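Local structure of single-stranded DNA-binding protein 1 (Streptomyces coelicolor, 4DAM) at residues A[30-34]-A[35-39]; A[67-70]-A[71-75]. The protein probably binds single-stranded DNA as a homotetramer, through the N-terminal OB-fold domain that makes up this chain. The protein carries 1 engineered substitution. All blocks are in the same frame, centred on the assembly; numbering follows the deposited sequence. Where two conformers were deposited one is given.

Contact 1: residues A[30-34]-A[35-39]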
# COMPACT_ATOMS: atom_id res chain seq x y z
N PHE A 30 -2.73 26.24 9.33
CA PHE A 30 -3.98 25.88 9.99
C PHE A 30 -5.07 26.89 9.64
O PHE A 30 -4.84 28.09 9.70
CB PHE A 30 -3.80 25.88 11.52
CG PHE A 30 -5.06 25.58 12.26
CD1 PHE A 30 -5.89 26.61 12.70
CD2 PHE A 30 -5.44 24.26 12.52
CE1 PHE A 30 -7.08 26.33 13.36
CE2 PHE A 30 -6.62 23.98 13.19
CZ PHE A 30 -7.44 25.03 13.61
N ARG A 31 -6.24 26.36 9.28
CA ARG A 31 -7.41 27.20 8.97
C ARG A 31 -8.65 26.63 9.65
O ARG A 31 -8.91 25.44 9.59
CB ARG A 31 -7.62 27.23 7.47
CG ARG A 31 -6.55 28.03 6.75
CD ARG A 31 -6.50 27.77 5.27
NE ARG A 31 -7.71 28.11 4.54
CZ ARG A 31 -8.07 29.35 4.20
NH1 ARG A 31 -7.35 30.40 4.57
NH2 ARG A 31 -9.17 29.53 3.49
N ASP A 32 -9.41 27.50 10.30
CA ASP A 32 -10.69 27.12 10.86
C ASP A 32 -11.77 27.38 9.79
O ASP A 32 -12.04 28.51 9.44
CB ASP A 32 -10.99 27.91 12.13
CG ASP A 32 -10.77 27.11 13.40
OD1 ASP A 32 -11.14 25.92 13.45
OD2 ASP A 32 -10.22 27.71 14.35
N LEU A 33 -12.33 26.32 9.25
CA LEU A 33 -13.35 26.40 8.21
C LEU A 33 -14.72 26.16 8.84
O LEU A 33 -14.79 25.67 9.96
CB LEU A 33 -13.06 25.36 7.13
CG LEU A 33 -11.66 25.44 6.48
CD1 LEU A 33 -11.48 24.26 5.55
CD2 LEU A 33 -11.47 26.77 5.75
N ALA A 34 -15.80 26.45 8.11
CA ALA A 34 -17.13 26.10 8.60
C ALA A 34 -17.26 24.60 8.81
O ALA A 34 -18.00 24.17 9.67
CB ALA A 34 -18.22 26.58 7.69
N ASN A 35 -16.55 23.83 7.99
CA ASN A 35 -16.56 22.38 8.11
C ASN A 35 -15.68 21.84 9.23
O ASN A 35 -15.72 20.64 9.51
CB ASN A 35 -16.08 21.76 6.81
CG ASN A 35 -17.07 21.88 5.68
OD1 ASN A 35 -18.26 22.11 5.90
ND2 ASN A 35 -16.57 21.73 4.46
N GLY A 36 -14.92 22.71 9.88
CA GLY A 36 -14.05 22.33 10.99
C GLY A 36 -12.59 22.71 10.78
O GLY A 36 -12.25 23.30 9.76
N PRO A 37 -11.71 22.31 11.70
CA PRO A 37 -10.29 22.60 11.55
C PRO A 37 -9.66 21.91 10.35
O PRO A 37 -10.06 20.81 9.97
CB PRO A 37 -9.67 22.09 12.85
CG PRO A 37 -10.66 21.17 13.45
CD PRO A 37 -12.01 21.61 12.97
N SER A 38 -8.67 22.57 9.76
CA SER A 38 -7.97 22.03 8.59
C SER A 38 -6.53 22.39 8.71
O SER A 38 -6.22 23.50 9.15
CB SER A 38 -8.55 22.65 7.32
OG SER A 38 -7.66 22.59 6.20
N VAL A 39 -5.65 21.47 8.34
CA VAL A 39 -4.24 21.78 8.23
C VAL A 39 -3.69 21.23 6.94
O VAL A 39 -4.18 20.21 6.44
CB VAL A 39 -3.49 21.17 9.40
CG1 VAL A 39 -3.35 19.66 9.24
CG2 VAL A 39 -2.16 21.87 9.61
O HOH W 1 -7.95 24.71 4.08
O HOH W 2 -19.86 21.81 8.95

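Contact 2: residues A[67-70]-A[71-75]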
# COMPACT_ATOMS: atom_id res chain seq x y z
N VAL A 67 -0.20 17.42 1.93
CA VAL A 67 -0.93 16.64 2.90
C VAL A 67 -1.99 17.50 3.58
O VAL A 67 -1.71 18.60 4.07
CB VAL A 67 0.00 16.05 3.99
CG1 VAL A 67 -0.80 15.26 5.02
CG2 VAL A 67 1.12 15.20 3.38
N TRP A 68 -3.21 16.96 3.61
CA TRP A 68 -4.36 17.61 4.20
C TRP A 68 -4.86 16.80 5.37
O TRP A 68 -4.99 15.60 5.28
CB TRP A 68 -5.48 17.72 3.20
CG TRP A 68 -5.16 18.53 1.99
CD1 TRP A 68 -4.56 18.12 0.80
CD2 TRP A 68 -5.40 19.96 1.82
NE1 TRP A 68 -4.43 19.16 -0.07
CE2 TRP A 68 -4.92 20.30 0.49
CE3 TRP A 68 -5.96 20.95 2.61
CZ2 TRP A 68 -5.03 21.59 -0.02
CZ3 TRP A 68 -6.05 22.25 2.09
CH2 TRP A 68 -5.58 22.56 0.82
N ALA A 69 -5.16 17.48 6.47
CA ALA A 69 -5.76 16.85 7.62
C ALA A 69 -6.95 17.67 8.11
O ALA A 69 -7.01 18.88 7.92
CB ALA A 69 -4.71 16.68 8.74
N ASN A 70 -7.88 16.99 8.76
CA ASN A 70 -9.05 17.61 9.31
C ASN A 70 -9.37 17.14 10.73
O ASN A 70 -8.74 16.21 11.24
CB ASN A 70 -10.23 17.30 8.38
CG ASN A 70 -10.21 18.09 7.13
OD1 ASN A 70 -10.46 19.26 7.15
ND2 ASN A 70 -9.95 17.44 6.02
N ARG A 71 -10.34 17.78 11.37
CA ARG A 71 -10.83 17.36 12.68
C ARG A 71 -9.69 17.24 13.71
O ARG A 71 -8.79 18.11 13.74
CB ARG A 71 -11.66 16.09 12.53
CG ARG A 71 -12.87 16.33 11.61
CD ARG A 71 -14.09 15.62 12.14
NE ARG A 71 -15.24 15.66 11.22
CZ ARG A 71 -15.90 16.77 10.87
NH1 ARG A 71 -15.54 17.97 11.33
NH2 ARG A 71 -16.93 16.68 10.04
N GLN A 72 -9.72 16.21 14.56
CA GLN A 72 -8.75 16.14 15.65
C GLN A 72 -7.32 16.00 15.14
O GLN A 72 -6.39 16.55 15.74
CB GLN A 72 -9.08 15.02 16.64
CG GLN A 72 -8.33 15.15 17.96
CD GLN A 72 -8.71 16.41 18.73
OE1 GLN A 72 -9.90 16.73 18.88
NE2 GLN A 72 -7.70 17.14 19.21
N LEU A 73 -7.13 15.30 14.02
CA LEU A 73 -5.80 15.19 13.44
C LEU A 73 -5.24 16.56 13.06
O LEU A 73 -4.08 16.86 13.29
CB LEU A 73 -5.81 14.29 12.20
CG LEU A 73 -4.49 14.05 11.47
CD1 LEU A 73 -3.41 13.55 12.42
CD2 LEU A 73 -4.72 13.05 10.34
N ALA A 74 -6.08 17.42 12.48
CA ALA A 74 -5.64 18.78 12.19
C ALA A 74 -5.26 19.57 13.45
O ALA A 74 -4.24 20.24 13.48
CB ALA A 74 -6.72 19.52 11.43
N THR A 75 -6.11 19.51 14.47
CA THR A 75 -5.85 20.21 15.73
C THR A 75 -4.52 19.75 16.34
O THR A 75 -3.63 20.57 16.66
CB THR A 75 -7.03 20.00 16.68
OG1 THR A 75 -8.20 20.59 16.07
CG2 THR A 75 -6.79 20.63 18.03

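Contact 1: residues A[30-34]-A[35-39]
The ring of Phe30 meets Pro37 obliquely, CE2 of Phe30 lying 3.6 Å from CB of Pro37, while OD2 of Asp32 lies at an edge of the same ring and in its plane. CG of Phe30 sits opposite the backbone N (chi1 177°), which swings the ring across the neighbouring strand; the two side chains run side by side, pointing the same way. Ser38 O also approaches the ring obliquely and is 3.4 Å from Phe30 CA, a CA-H...O contact. On the other face of the sheet, CD1 of Leu33 packs on CB of Ser38 at 3.8 Å. These residues form the closed end of the beta hairpin of strands 17-33 and 36-51 in the OB fold. Arg31 and Ser38 form a hydrogen-bonded antiparallel pair, with Arg31 N nearly straight on Ser38 O (2.9 Å, 172°). Leu33 and Gly36 follow, exchanging both of their backbone bonds round a type I turn with Ala34 and Asn35 at its corners. Gly36 has a positive phi (124°) with an extended psi, a conformation that glycine takes readily. A water 3.0 Å from Ser38 OG lies in the plane of the Arg31 guanidinium, at its edge, and receives a weak bond from NE. Beyond the hairpin, Phe30 meets Ser78 and Pro37 meets Thr75, both on helix 71-80.

Contact 2: residues A[67-70]-A[71-75]
Asn70 O receives the backbone N-H of Ala74 at 3.2 Å from Ala74 N, with an angle of 164° at the hydrogen, and Leu73 N stands 3.3 Å from the same Asn70 O. The N-H of Ala74 points almost straight at the oxygen, yet the donor stands well above the carbonyl plane. One residue on, Thr75 N bonds to Arg71 O at 3.1 Å, again four residues apart. The chain turns sharply between the two elements: the axes of segments 67-70 and 71-75 lie at 113°, and Arg71 makes the bend with a positive phi. This is the passage from strand 56-70 into helix 71-80, the helix that in an OB fold stands between the third and fourth strands of the barrel. The turn folds Leu73 and Ala74 back against the end of the strand. The chi1 of Leu73 (-179°) carries CG away from its own N and back toward the strand, where it settles 3.8 Å from CB of Ala69, with CD2 of Leu73 close behind. The methyl of Ala74 reaches back to the backbone instead, its CB 3.6 Å from Ala69 O. Leu73 also meets Ala112 of strand 103-112 and Leu119 of a second subunit. The chain of Arg71, bent at chi2, turns out of the contact, and its NH1 bonds to Asn35 O. At this junction one backbone hydrogen bond across the turn goes together with apolar packing of Ala69 CB on Leu73 and of the Ala74 methyl on Ala69, so polar and apolar contacts together join the strand end to the first turn of the helix.

Overall arrangement
Contact 1 comes first along the chain and contact 2 later, in series, yet their centres lie only about 8 Å apart, on the same side of the chain's centre. Strands 36-51 and 56-70 are antiparallel neighbours in the curled sheet of the OB fold, and Val39 O meets Ala69 N at 2.9 Å, a probable hydrogen bond between them. Packing adds to this where Pro37 CG lies 3.6 Å from Arg71 O. Helix 71-80, which contact 2 joins to strand 56-70, also packs on the hairpin of contact 1. While contact 1 touches no other chain of the tetramer, contact 2 reaches a second subunit, so this corner links an exposed hairpin end to a subunit boundary.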